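Local coordinates for coenzyme F420-dependent N(5),N(10)-methenyltetrahydromethanopterin reductase-related protein (PDB 6HUZ) that is an [Fe]-hydrogenase paralog, HmdII, that binds the iron-guanylylpyridinol cofactor and uses tetrahydrofolate derivatives as substrates, at residues T47-N52 against I76-E81; K98-I103 against L122-Y127. All blocks are in the same frame, centred on the assembly; numbering follows the deposited sequence.

Contact 1. Residues T47-N52 against I76-E81. With FE9 (iron-guanylyl pyridinol cofactor), chain B.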
ATOM      1  N   THR A  47      -0.193  39.624  -6.350  1.00 46.30           N
ATOM      2  CA  THR A  47      -0.745  39.679  -7.694  1.00 47.40           C
ATOM      3  C   THR A  47      -1.394  38.329  -7.971  1.00 47.98           C
ATOM      4  O   THR A  47      -0.828  37.283  -7.619  1.00 46.10           O
ATOM      5  CB  THR A  47       0.350  39.890  -8.733  1.00 50.69           C
ATOM      6  OG1 THR A  47       1.032  41.106  -8.445  1.00 50.51           O
ATOM      7  CG2 THR A  47      -0.202  39.966 -10.148  1.00 46.51           C
ATOM      8  N   LEU A  48      -2.571  38.348  -8.606  1.00 45.93           N
ATOM      9  CA  LEU A  48      -3.259  37.124  -8.983  1.00 45.66           C
ATOM     10  C   LEU A  48      -3.475  37.231 -10.478  1.00 46.18           C
ATOM     11  O   LEU A  48      -4.119  38.169 -10.967  1.00 46.45           O
ATOM     12  CB  LEU A  48      -4.581  36.880  -8.255  1.00 46.86           C
ATOM     13  CG  LEU A  48      -5.172  35.490  -8.556  1.00 52.51           C
ATOM     14  CD1 LEU A  48      -5.619  34.784  -7.297  1.00 49.65           C
ATOM     15  CD2 LEU A  48      -6.295  35.584  -9.590  1.00 55.45           C
ATOM     16  N   SER A  49      -2.884  36.312 -11.203  1.00 41.74           N
ATOM     17  CA  SER A  49      -2.979  36.275 -12.641  1.00 43.21           C
ATOM     18  C   SER A  49      -3.880  35.124 -13.044  1.00 45.99           C
ATOM     19  O   SER A  49      -3.705  33.999 -12.572  1.00 45.20           O
ATOM     20  CB  SER A  49      -1.600  36.106 -13.265  1.00 47.70           C
ATOM     21  OG  SER A  49      -1.652  36.262 -14.674  1.00 53.01           O
ATOM     22  N   ASP A  50      -4.855  35.405 -13.905  1.00 43.60           N
ATOM     23  CA  ASP A  50      -5.776  34.375 -14.397  1.00 44.42           C
ATOM     24  C   ASP A  50      -6.365  34.897 -15.691  1.00 47.44           C
ATOM     25  O   ASP A  50      -6.821  36.021 -15.734  1.00 48.68           O
ATOM     26  CB  ASP A  50      -6.883  34.054 -13.388  1.00 45.73           C
ATOM     27  CG  ASP A  50      -7.770  32.895 -13.806  1.00 53.24           C
ATOM     28  OD1 ASP A  50      -8.329  32.943 -14.917  1.00 56.48           O
ATOM     29  OD2 ASP A  50      -7.911  31.946 -13.019  1.00 49.19           O
ATOM     30  N   PRO A  51      -6.379  34.105 -16.762  1.00 48.78           N
ATOM     31  CA  PRO A  51      -6.936  34.599 -18.029  1.00 52.88           C
ATOM     32  C   PRO A  51      -8.427  34.898 -18.019  1.00 55.92           C
ATOM     33  O   PRO A  51      -8.890  35.630 -18.877  1.00 56.71           O
ATOM     34  CB  PRO A  51      -6.636  33.450 -19.013  1.00 52.99           C
ATOM     35  CG  PRO A  51      -6.548  32.258 -18.188  1.00 55.67           C
ATOM     36  CD  PRO A  51      -5.912  32.710 -16.890  1.00 50.99           C
ATOM     37  N   ASN A  52      -9.178  34.316 -17.080  1.00 52.22           N
ATOM     38  CA  ASN A  52     -10.625  34.497 -17.020  1.00 52.58           C
ATOM     39  C   ASN A  52     -11.123  35.415 -15.908  1.00 55.40           C
ATOM     40  O   ASN A  52     -12.267  35.285 -15.484  1.00 54.32           O
ATOM     41  CB  ASN A  52     -11.290  33.119 -16.912  1.00 52.97           C
ATOM     42  CG  ASN A  52     -10.724  32.070 -17.846  1.00 75.92           C
ATOM     43  OD1 ASN A  52     -11.116  31.954 -19.006  1.00 69.14           O
ATOM     44  ND2 ASN A  52      -9.783  31.275 -17.363  1.00 72.11           N
ATOM     45  N   ILE A  76       2.988  36.604 -17.975  1.00 52.44           N
ATOM     46  CA  ILE A  76       4.370  37.064 -18.113  1.00 52.76           C
ATOM     47  C   ILE A  76       4.596  38.339 -17.301  1.00 55.56           C
ATOM     48  O   ILE A  76       5.590  38.454 -16.591  1.00 54.54           O
ATOM     49  CB  ILE A  76       4.757  37.260 -19.602  1.00 56.12           C
ATOM     50  CG1 ILE A  76       4.961  35.891 -20.288  1.00 56.84           C
ATOM     51  CG2 ILE A  76       6.025  38.119 -19.709  1.00 57.42           C
ATOM     52  CD1 ILE A  76       5.320  35.966 -21.768  1.00 70.86           C
ATOM     53  N   GLU A  77       3.693  39.297 -17.396  1.00 54.54           N
ATOM     54  CA  GLU A  77       3.875  40.532 -16.648  1.00 56.22           C
ATOM     55  C   GLU A  77       3.759  40.263 -15.162  1.00 56.05           C
ATOM     56  O   GLU A  77       4.472  40.881 -14.373  1.00 56.66           O
ATOM     57  CB  GLU A  77       2.891  41.614 -17.101  1.00 59.32           C
ATOM     58  CG  GLU A  77       3.393  42.405 -18.296  1.00 78.72           C
ATOM     59  CD  GLU A  77       4.665  43.191 -18.041  1.00 91.50           C
ATOM     60  OE1 GLU A  77       4.694  43.983 -17.071  1.00 89.19           O
ATOM     61  OE2 GLU A  77       5.636  43.012 -18.813  1.00 63.36           O
ATOM     62  N   ALA A  78       2.888  39.323 -14.777  1.00 47.36           N
ATOM     63  CA  ALA A  78       2.682  38.967 -13.380  1.00 46.49           C
ATOM     64  C   ALA A  78       3.933  38.333 -12.757  1.00 46.15           C
ATOM     65  O   ALA A  78       4.086  38.373 -11.539  1.00 43.76           O
ATOM     66  CB  ALA A  78       1.516  37.992 -13.265  1.00 46.38           C
ATOM     67  N   ALA A  79       4.821  37.755 -13.578  1.00 44.87           N
ATOM     68  CA  ALA A  79       6.044  37.103 -13.084  1.00 46.44           C
ATOM     69  C   ALA A  79       7.199  38.070 -12.790  1.00 51.83           C
ATOM     70  O   ALA A  79       8.013  37.789 -11.920  1.00 50.41           O
ATOM     71  CB  ALA A  79       6.512  36.076 -14.101  1.00 45.54           C
ATOM     72  N   LYS A  80       7.264  39.180 -13.515  1.00 53.22           N
ATOM     73  CA  LYS A  80       8.311  40.210 -13.449  1.00 53.44           C
ATOM     74  C   LYS A  80       8.885  40.543 -12.068  1.00 55.79           C
ATOM     75  O   LYS A  80      10.118  40.630 -11.952  1.00 55.94           O
ATOM     76  CB  LYS A  80       7.861  41.500 -14.139  1.00 58.77           C
ATOM     77  CG  LYS A  80       7.404  41.319 -15.593  1.00 78.37           C
ATOM     78  CD  LYS A  80       8.525  41.454 -16.610  1.00 81.48           C
ATOM     79  CE  LYS A  80       7.993  41.301 -18.014  1.00 69.42           C
ATOM     80  NZ  LYS A  80       8.606  42.259 -18.973  1.00 78.93           N
ATOM     81  N   GLU A  81       8.065  40.750 -11.024  1.00 52.07           N
ATOM     82  CA  GLU A  81       8.682  41.050  -9.706  1.00 52.53           C
ATOM     83  C   GLU A  81       8.416  39.917  -8.682  1.00 56.48           C
ATOM     84  O   GLU A  81       8.684  40.078  -7.495  1.00 56.34           O
ATOM     85  CB  GLU A  81       8.199  42.384  -9.114  1.00 55.78           C
ATOM     86  CG  GLU A  81       7.928  43.482 -10.117  1.00 65.63           C
ATOM     87  CD  GLU A  81       7.161  44.624  -9.488  1.00109.37           C
ATOM     88  OE1 GLU A  81       7.801  45.634  -9.121  1.00126.21           O
ATOM     89  OE2 GLU A  81       5.920  44.504  -9.354  1.00107.25           O
TER
HETATM   90  O2  FE9 B 401      -9.437  21.150  -6.211  1.00 34.73           O
HETATM   91 FE   FE9 B 401      -6.716  21.430  -4.503  1.00 38.83          FE
HETATM   92  C1F FE9 B 401      -7.697  22.719  -3.648  1.00 43.65           C
HETATM   93  O1F FE9 B 401      -8.298  23.519  -3.117  1.00 45.55           O
HETATM   94  C2F FE9 B 401      -6.049  20.916  -2.872  1.00 42.29           C
HETATM   95  O2F FE9 B 401      -5.621  20.632  -1.865  1.00 38.49           O
HETATM   96  C8  FE9 B 401      -5.218  22.548  -4.869  1.00 36.75           C
HETATM   97  O18 FE9 B 401      -4.345  22.771  -4.049  1.00 41.07           O
HETATM   98  C7  FE9 B 401      -5.115  23.167  -6.254  1.00 36.62           C
HETATM   99  C6  FE9 B 401      -6.435  22.901  -6.919  1.00 33.09           C
HETATM  100  N1  FE9 B 401      -7.355  22.093  -6.228  1.00 36.67           N
HETATM  101  C5  FE9 B 401      -6.740  23.495  -8.230  1.00 35.77           C
HETATM  102  C5M FE9 B 401      -5.698  24.315  -8.935  1.00 28.74           C
HETATM  103  C4  FE9 B 401      -8.054  23.217  -8.833  1.00 39.15           C
HETATM  104  C3  FE9 B 401      -9.021  22.353  -8.100  1.00 37.50           C
HETATM  105  C3M FE9 B 401     -10.392  22.042  -8.643  1.00 29.52           C
HETATM  106  C2  FE9 B 401      -8.618  21.807  -6.750  1.00 32.60           C
HETATM  107  O3P FE9 B 401      -8.278  23.709 -10.082  1.00 43.88           O
HETATM  108  P1  FE9 B 401      -9.172  25.021 -10.381  1.00 36.62           P
HETATM  109  O1P FE9 B 401     -10.042  25.284  -9.247  1.00 26.09           O
HETATM  110  O2P FE9 B 401     -10.128  24.655 -11.633  1.00 34.30           O
HETATM  111  O5' FE9 B 401      -8.138  26.202 -10.656  1.00 35.40           O
HETATM  112  C5' FE9 B 401      -7.357  26.277 -11.839  1.00 33.42           C
HETATM  113  C4' FE9 B 401      -7.319  27.749 -12.233  1.00 29.23           C
HETATM  114  O4' FE9 B 401      -6.408  27.930 -13.310  1.00 33.96           O
HETATM  115  C1' FE9 B 401      -6.910  28.976 -14.130  1.00 30.10           C
HETATM  116  C2' FE9 B 401      -8.403  28.723 -14.153  1.00 41.09           C
HETATM  117  O2' FE9 B 401      -9.185  29.860 -14.544  1.00 48.18           O
HETATM  118  C3' FE9 B 401      -8.669  28.273 -12.722  1.00 33.67           C
HETATM  119  O3' FE9 B 401      -9.093  29.342 -11.875  1.00 35.22           O
HETATM  120  N9A FE9 B 401      -6.219  28.963 -15.433  1.00 33.44           N
HETATM  121  C4A FE9 B 401      -5.125  29.659 -15.635  1.00 37.87           C
HETATM  122  N3A FE9 B 401      -4.436  30.538 -14.872  1.00 39.37           N
HETATM  123  C2A FE9 B 401      -3.359  31.155 -15.400  1.00 37.18           C
HETATM  124  N2A FE9 B 401      -2.677  31.994 -14.590  1.00 37.80           N
HETATM  125  N1A FE9 B 401      -2.931  30.962 -16.663  1.00 38.06           N
HETATM  126  C6A FE9 B 401      -3.574  30.156 -17.526  1.00 35.53           C
HETATM  127  O6A FE9 B 401      -3.157  29.974 -18.682  1.00 37.70           O
HETATM  128  C5A FE9 B 401      -4.739  29.419 -17.032  1.00 37.77           C
HETATM  129  N7A FE9 B 401      -5.616  28.536 -17.534  1.00 37.73           N
HETATM  130  C8A FE9 B 401      -6.510  28.265 -16.549  1.00 31.54           C
HETATM  131  O   HOH W   1      -8.027  19.611  -4.661  1.00 38.05           O
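Thr47 swings its methyl CG2 anti to the backbone N, which carries it toward Ala78, while Ser49, with OG likewise anti to its own N (chi1 -172°), meets the same alanine mainly through CB. Ala78 CB lies 3.6 Å from Ser49 CB and 4.1 Å from Thr47 CG2, so a single methyl group of the short helix bears on two alternate residues of the strand. No hydrogen bond crosses between the segments; the serine hydroxyl is instead bonded to Asp75, whose other carboxylate oxygen also binds the cofactor.

Beyond the strand the chain turns to the iron-guanylylpyridinol nucleotide. The weak bond from guanine N2A to Ser49 O spans 3.0 Å, and Pro51 lays CD over one face of the base, 3.3 Å from N3A. The ribose is held by Asp50: OD2 accepts from O2' at 2.9 Å and from O3' at 3.1 Å, and takes a third bond from the backbone N of Phe8. OD1 closes an Asx turn: Asn52 N approaches it almost head-on to the C-O bond, at 2.7 Å, and it also accepts from Asn52 ND2 through its syn lone pair. With an alanine in place of Asp50, the two ribose hydroxyls would probably lose their common acceptor and the Asn52 turn its tie. An acidic residue just past the second strand, gripping a ribose diol, is the familiar nucleotide-binding arrangement of Rossmann folds.

Strand 45-49 runs in the parallel sheet between strands 2-6 and 70-72. Helix 75-79 lies against it, with Ala78 also touching Tyr6 and Thr72, and on its far flank Ile76 and Ala79 pack on helix 95-103.

Contact 2. Residues K98-I103 against L122-Y127. With FE9 (iron-guanylyl pyridinol cofactor), chain B.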
ATOM      1  N   LYS A  98       2.874  24.749 -19.423  1.00 45.86           N
ATOM      2  CA  LYS A  98       2.911  25.921 -20.275  1.00 46.20           C
ATOM      3  C   LYS A  98       3.209  27.181 -19.467  1.00 49.02           C
ATOM      4  O   LYS A  98       4.140  27.915 -19.796  1.00 46.21           O
ATOM      5  CB  LYS A  98       1.576  26.056 -21.027  1.00 51.00           C
ATOM      6  CG  LYS A  98       1.583  27.108 -22.134  1.00 70.11           C
ATOM      7  CD  LYS A  98       0.340  28.002 -22.093  1.00 87.06           C
ATOM      8  CE  LYS A  98       0.496  29.146 -21.119  1.00 94.78           C
ATOM      9  NZ  LYS A  98      -0.790  29.836 -20.843  1.00102.78           N
ATOM     10  N   ILE A  99       2.426  27.427 -18.405  1.00 48.31           N
ATOM     11  CA  ILE A  99       2.597  28.617 -17.564  1.00 46.41           C
ATOM     12  C   ILE A  99       4.001  28.669 -16.973  1.00 48.81           C
ATOM     13  O   ILE A  99       4.659  29.707 -17.053  1.00 47.11           O
ATOM     14  CB  ILE A  99       1.507  28.668 -16.450  1.00 48.12           C
ATOM     15  CG1 ILE A  99       0.096  28.793 -17.056  1.00 49.40           C
ATOM     16  CG2 ILE A  99       1.755  29.824 -15.488  1.00 45.31           C
ATOM     17  CD1 ILE A  99      -0.974  28.167 -16.244  1.00 53.76           C
ATOM     18  N   ALA A 100       4.461  27.553 -16.367  1.00 41.98           N
ATOM     19  CA  ALA A 100       5.790  27.498 -15.756  1.00 38.60           C
ATOM     20  C   ALA A 100       6.915  27.786 -16.763  1.00 45.26           C
ATOM     21  O   ALA A 100       7.868  28.491 -16.448  1.00 43.53           O
ATOM     22  CB  ALA A 100       5.998  26.138 -15.126  1.00 38.44           C
ATOM     23  N   GLU A 101       6.802  27.249 -17.972  1.00 45.59           N
ATOM     24  CA  GLU A 101       7.830  27.453 -18.987  1.00 46.27           C
ATOM     25  C   GLU A 101       7.832  28.892 -19.488  1.00 50.93           C
ATOM     26  O   GLU A 101       8.885  29.447 -19.791  1.00 51.99           O
ATOM     27  CB  GLU A 101       7.559  26.497 -20.154  1.00 48.42           C
ATOM     28  CG  GLU A 101       8.724  26.280 -21.103  1.00 65.31           C
ATOM     29  CD  GLU A 101       8.602  25.001 -21.916  1.00 96.30           C
ATOM     30  OE1 GLU A 101       9.642  24.523 -22.425  1.00119.32           O
ATOM     31  OE2 GLU A 101       7.471  24.472 -22.039  1.00 66.08           O
ATOM     32  N   THR A 102       6.644  29.490 -19.580  1.00 49.11           N
ATOM     33  CA  THR A 102       6.474  30.862 -20.073  1.00 50.20           C
ATOM     34  C   THR A 102       6.988  31.913 -19.087  1.00 56.49           C
ATOM     35  O   THR A 102       7.605  32.882 -19.520  1.00 56.33           O
ATOM     36  CB  THR A 102       4.991  31.064 -20.427  1.00 51.31           C
ATOM     37  OG1 THR A 102       4.620  30.099 -21.413  1.00 60.77           O
ATOM     38  CG2 THR A 102       4.683  32.449 -20.944  1.00 53.86           C
ATOM     39  N   ILE A 103       6.741  31.736 -17.768  1.00 53.03           N
ATOM     40  CA  ILE A 103       7.189  32.723 -16.757  1.00 50.69           C
ATOM     41  C   ILE A 103       8.636  32.536 -16.322  1.00 53.91           C
ATOM     42  O   ILE A 103       9.233  33.458 -15.775  1.00 51.91           O
ATOM     43  CB  ILE A 103       6.270  32.707 -15.508  1.00 50.73           C
ATOM     44  CG1 ILE A 103       6.471  31.417 -14.672  1.00 48.06           C
ATOM     45  CG2 ILE A 103       4.806  32.948 -15.920  1.00 47.25           C
ATOM     46  CD1 ILE A 103       5.617  31.281 -13.408  1.00 46.28           C
ATOM     47  N   LEU A 122       8.117  17.429  -8.433  1.00 28.23           N
ATOM     48  CA  LEU A 122       9.186  16.632  -9.020  1.00 28.80           C
ATOM     49  C   LEU A 122       8.947  16.448 -10.500  1.00 34.42           C
ATOM     50  O   LEU A 122       9.898  16.532 -11.275  1.00 35.53           O
ATOM     51  CB  LEU A 122       9.351  15.274  -8.305  1.00 29.15           C
ATOM     52  CG  LEU A 122       9.636  15.382  -6.787  1.00 33.89           C
ATOM     53  CD1 LEU A 122       9.993  13.997  -6.191  1.00 32.72           C
ATOM     54  CD2 LEU A 122      10.784  16.379  -6.500  1.00 36.14           C
ATOM     55  N   VAL A 123       7.694  16.235 -10.904  1.00 33.24           N
ATOM     56  CA  VAL A 123       7.366  16.101 -12.326  1.00 33.51           C
ATOM     57  C   VAL A 123       7.651  17.429 -13.004  1.00 38.20           C
ATOM     58  O   VAL A 123       8.323  17.460 -14.036  1.00 38.81           O
ATOM     59  CB  VAL A 123       5.899  15.665 -12.541  1.00 36.09           C
ATOM     60  CG1 VAL A 123       5.503  15.746 -14.018  1.00 35.27           C
ATOM     61  CG2 VAL A 123       5.683  14.267 -12.014  1.00 36.25           C
ATOM     62  N   LEU A 124       7.165  18.549 -12.435  1.00 36.33           N
ATOM     63  CA  LEU A 124       7.411  19.851 -13.031  1.00 35.10           C
ATOM     64  C   LEU A 124       8.893  20.191 -13.121  1.00 36.58           C
ATOM     65  O   LEU A 124       9.347  20.674 -14.157  1.00 37.12           O
ATOM     66  CB  LEU A 124       6.687  20.966 -12.264  1.00 34.73           C
ATOM     67  CG  LEU A 124       6.892  22.381 -12.843  1.00 37.82           C
ATOM     68  CD1 LEU A 124       6.350  22.477 -14.239  1.00 38.66           C
ATOM     69  CD2 LEU A 124       6.261  23.442 -11.948  1.00 38.35           C
ATOM     70  N   ASN A 125       9.642  19.962 -12.041  1.00 37.43           N
ATOM     71  CA  ASN A 125      11.081  20.263 -12.020  1.00 37.24           C
ATOM     72  C   ASN A 125      11.831  19.474 -13.123  1.00 38.62           C
ATOM     73  O   ASN A 125      12.718  20.019 -13.795  1.00 37.77           O
ATOM     74  CB  ASN A 125      11.642  19.930 -10.637  1.00 35.99           C
ATOM     75  CG  ASN A 125      13.140  20.064 -10.586  1.00 42.50           C
ATOM     76  OD1 ASN A 125      13.872  19.093 -10.641  1.00 37.59           O
ATOM     77  ND2 ASN A 125      13.620  21.272 -10.499  1.00 36.51           N
ATOM     78  N   SER A 126      11.459  18.193 -13.301  1.00 36.63           N
ATOM     79  CA  SER A 126      12.060  17.312 -14.309  0.50 36.02           C
ATOM     80  C   SER A 126      11.739  17.839 -15.711  1.00 41.78           C
ATOM     81  O   SER A 126      12.628  17.964 -16.552  1.00 40.63           O
ATOM     82  CB  SER A 126      11.553  15.878 -14.130  0.50 38.12           C
ATOM     83  OG  SER A 126      12.166  14.958 -15.022  0.50 33.49           O
ATOM     84  N   TYR A 127      10.476  18.160 -15.956  1.00 41.25           N
ATOM     85  CA  TYR A 127      10.042  18.679 -17.253  1.00 42.93           C
ATOM     86  C   TYR A 127      10.806  19.955 -17.651  1.00 45.79           C
ATOM     87  O   TYR A 127      11.102  20.167 -18.832  1.00 45.69           O
ATOM     88  CB  TYR A 127       8.547  19.034 -17.186  1.00 43.84           C
ATOM     89  CG  TYR A 127       8.036  19.682 -18.456  1.00 49.33           C
ATOM     90  CD1 TYR A 127       7.758  18.920 -19.585  1.00 52.64           C
ATOM     91  CD2 TYR A 127       7.861  21.053 -18.539  1.00 51.14           C
ATOM     92  CE1 TYR A 127       7.298  19.508 -20.757  1.00 55.53           C
ATOM     93  CE2 TYR A 127       7.396  21.654 -19.705  1.00 53.47           C
ATOM     94  CZ  TYR A 127       7.119  20.877 -20.813  1.00 61.72           C
ATOM     95  OH  TYR A 127       6.663  21.453 -21.971  1.00 68.92           O
TER
HETATM   96  O2  FE9 B 401      -9.437  21.150  -6.211  1.00 34.73           O
HETATM   97 FE   FE9 B 401      -6.716  21.430  -4.503  1.00 38.83          FE
HETATM   98  C1F FE9 B 401      -7.697  22.719  -3.648  1.00 43.65           C
HETATM   99  O1F FE9 B 401      -8.298  23.519  -3.117  1.00 45.55           O
HETATM  100  C2F FE9 B 401      -6.049  20.916  -2.872  1.00 42.29           C
HETATM  101  O2F FE9 B 401      -5.621  20.632  -1.865  1.00 38.49           O
HETATM  102  C8  FE9 B 401      -5.218  22.548  -4.869  1.00 36.75           C
HETATM  103  O18 FE9 B 401      -4.345  22.771  -4.049  1.00 41.07           O
HETATM  104  C7  FE9 B 401      -5.115  23.167  -6.254  1.00 36.62           C
HETATM  105  C6  FE9 B 401      -6.435  22.901  -6.919  1.00 33.09           C
HETATM  106  N1  FE9 B 401      -7.355  22.093  -6.228  1.00 36.67           N
HETATM  107  C5  FE9 B 401      -6.740  23.495  -8.230  1.00 35.77           C
HETATM  108  C5M FE9 B 401      -5.698  24.315  -8.935  1.00 28.74           C
HETATM  109  C4  FE9 B 401      -8.054  23.217  -8.833  1.00 39.15           C
HETATM  110  C3  FE9 B 401      -9.021  22.353  -8.100  1.00 37.50           C
HETATM  111  C3M FE9 B 401     -10.392  22.042  -8.643  1.00 29.52           C
HETATM  112  C2  FE9 B 401      -8.618  21.807  -6.750  1.00 32.60           C
HETATM  113  O3P FE9 B 401      -8.278  23.709 -10.082  1.00 43.88           O
HETATM  114  P1  FE9 B 401      -9.172  25.021 -10.381  1.00 36.62           P
HETATM  115  O1P FE9 B 401     -10.042  25.284  -9.247  1.00 26.09           O
HETATM  116  O2P FE9 B 401     -10.128  24.655 -11.633  1.00 34.30           O
HETATM  117  O5' FE9 B 401      -8.138  26.202 -10.656  1.00 35.40           O
HETATM  118  C5' FE9 B 401      -7.357  26.277 -11.839  1.00 33.42           C
HETATM  119  C4' FE9 B 401      -7.319  27.749 -12.233  1.00 29.23           C
HETATM  120  O4' FE9 B 401      -6.408  27.930 -13.310  1.00 33.96           O
HETATM  121  C1' FE9 B 401      -6.910  28.976 -14.130  1.00 30.10           C
HETATM  122  C2' FE9 B 401      -8.403  28.723 -14.153  1.00 41.09           C
HETATM  123  O2' FE9 B 401      -9.185  29.860 -14.544  1.00 48.18           O
HETATM  124  C3' FE9 B 401      -8.669  28.273 -12.722  1.00 33.67           C
HETATM  125  O3' FE9 B 401      -9.093  29.342 -11.875  1.00 35.22           O
HETATM  126  N9A FE9 B 401      -6.219  28.963 -15.433  1.00 33.44           N
HETATM  127  C4A FE9 B 401      -5.125  29.659 -15.635  1.00 37.87           C
HETATM  128  N3A FE9 B 401      -4.436  30.538 -14.872  1.00 39.37           N
HETATM  129  C2A FE9 B 401      -3.359  31.155 -15.400  1.00 37.18           C
HETATM  130  N2A FE9 B 401      -2.677  31.994 -14.590  1.00 37.80           N
HETATM  131  N1A FE9 B 401      -2.931  30.962 -16.663  1.00 38.06           N
HETATM  132  C6A FE9 B 401      -3.574  30.156 -17.526  1.00 35.53           C
HETATM  133  O6A FE9 B 401      -3.157  29.974 -18.682  1.00 37.70           O
HETATM  134  C5A FE9 B 401      -4.739  29.419 -17.032  1.00 37.77           C
HETATM  135  N7A FE9 B 401      -5.616  28.536 -17.534  1.00 37.73           N
HETATM  136  C8A FE9 B 401      -6.510  28.265 -16.549  1.00 31.54           C
HETATM  137  O   HOH W   1      -8.027  19.611  -4.661  1.00 38.05           O
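Tyr127 OH donates to Glu101 OE2 at 3.1 Å, the one hydrogen bond that passes between these two helices. The hydroxyl oxygen lies on the syn side of OE2, 30° out of the carboxylate plane. From the other side of the bond, the carboxylate oxygen meets the phenol at the ring edge, and the carboxylate is turned steeply to the ring, their planes 80° apart, with no stacking between them. Glu101 reaches it with CG anti to the backbone N (chi1 -163°) and the rest of the chain extended, running roughly perpendicular to the tyrosine side chain. Both residues lie on the solvent side of the contact, and the tyrosine ring is further held by stacking on Phe97.

Deeper in, the tip of Leu124 spans the gap to the methyl of Ala100. Leu124 touches Ala100 CB chiefly through CD1, at 3.8 Å, with CD2 somewhat farther away. Helices 95-103 and 121-127 belong to successive beta-alpha units of the Rossmann-type domain and lie side by side on one face of its parallel sheet; Leu124 and Ile99 both rest on Leu87 of strand 84-87.

Another side of helix 95-103 serves the cofactor. Ile99 presses CD1 against a face of the guanine, 3.4 Å from N1A, and Lys98, its chain kinked midway, curls round to give a weak hydrogen bond from NZ to O6A at 3.2 Å. The carbonyl of Lys98 is doubly used: Thr102 N makes the normal helical bond to it, and Thr102 OG1 adds a second to Lys98 O at 2.8 Å, coming from above the carbonyl plane.

Overall arrangement
Contact 1 closes before contact 2 opens along the chain, and their centres lie 16 Å apart in one Rossmann-type domain with strand order 3-2-1-4-5-6. Helix 95-103 is the bridge between them: Thr102 CG2 meets Ile76 CG1 at 3.5 Å and Ile103 CB meets Ala79 CB at 3.7 Å, so helices 75-79, 95-103 and 121-127 form a continuous row over the sheet. One segment of each contact, 47-52 and 98-103, reaches the same cofactor, whose guanine is sandwiched between Pro51 on one face and Ile99 on the other. The two together therefore frame the nucleotide end of the cofactor, while its iron lies farther off, with a water among its ligands.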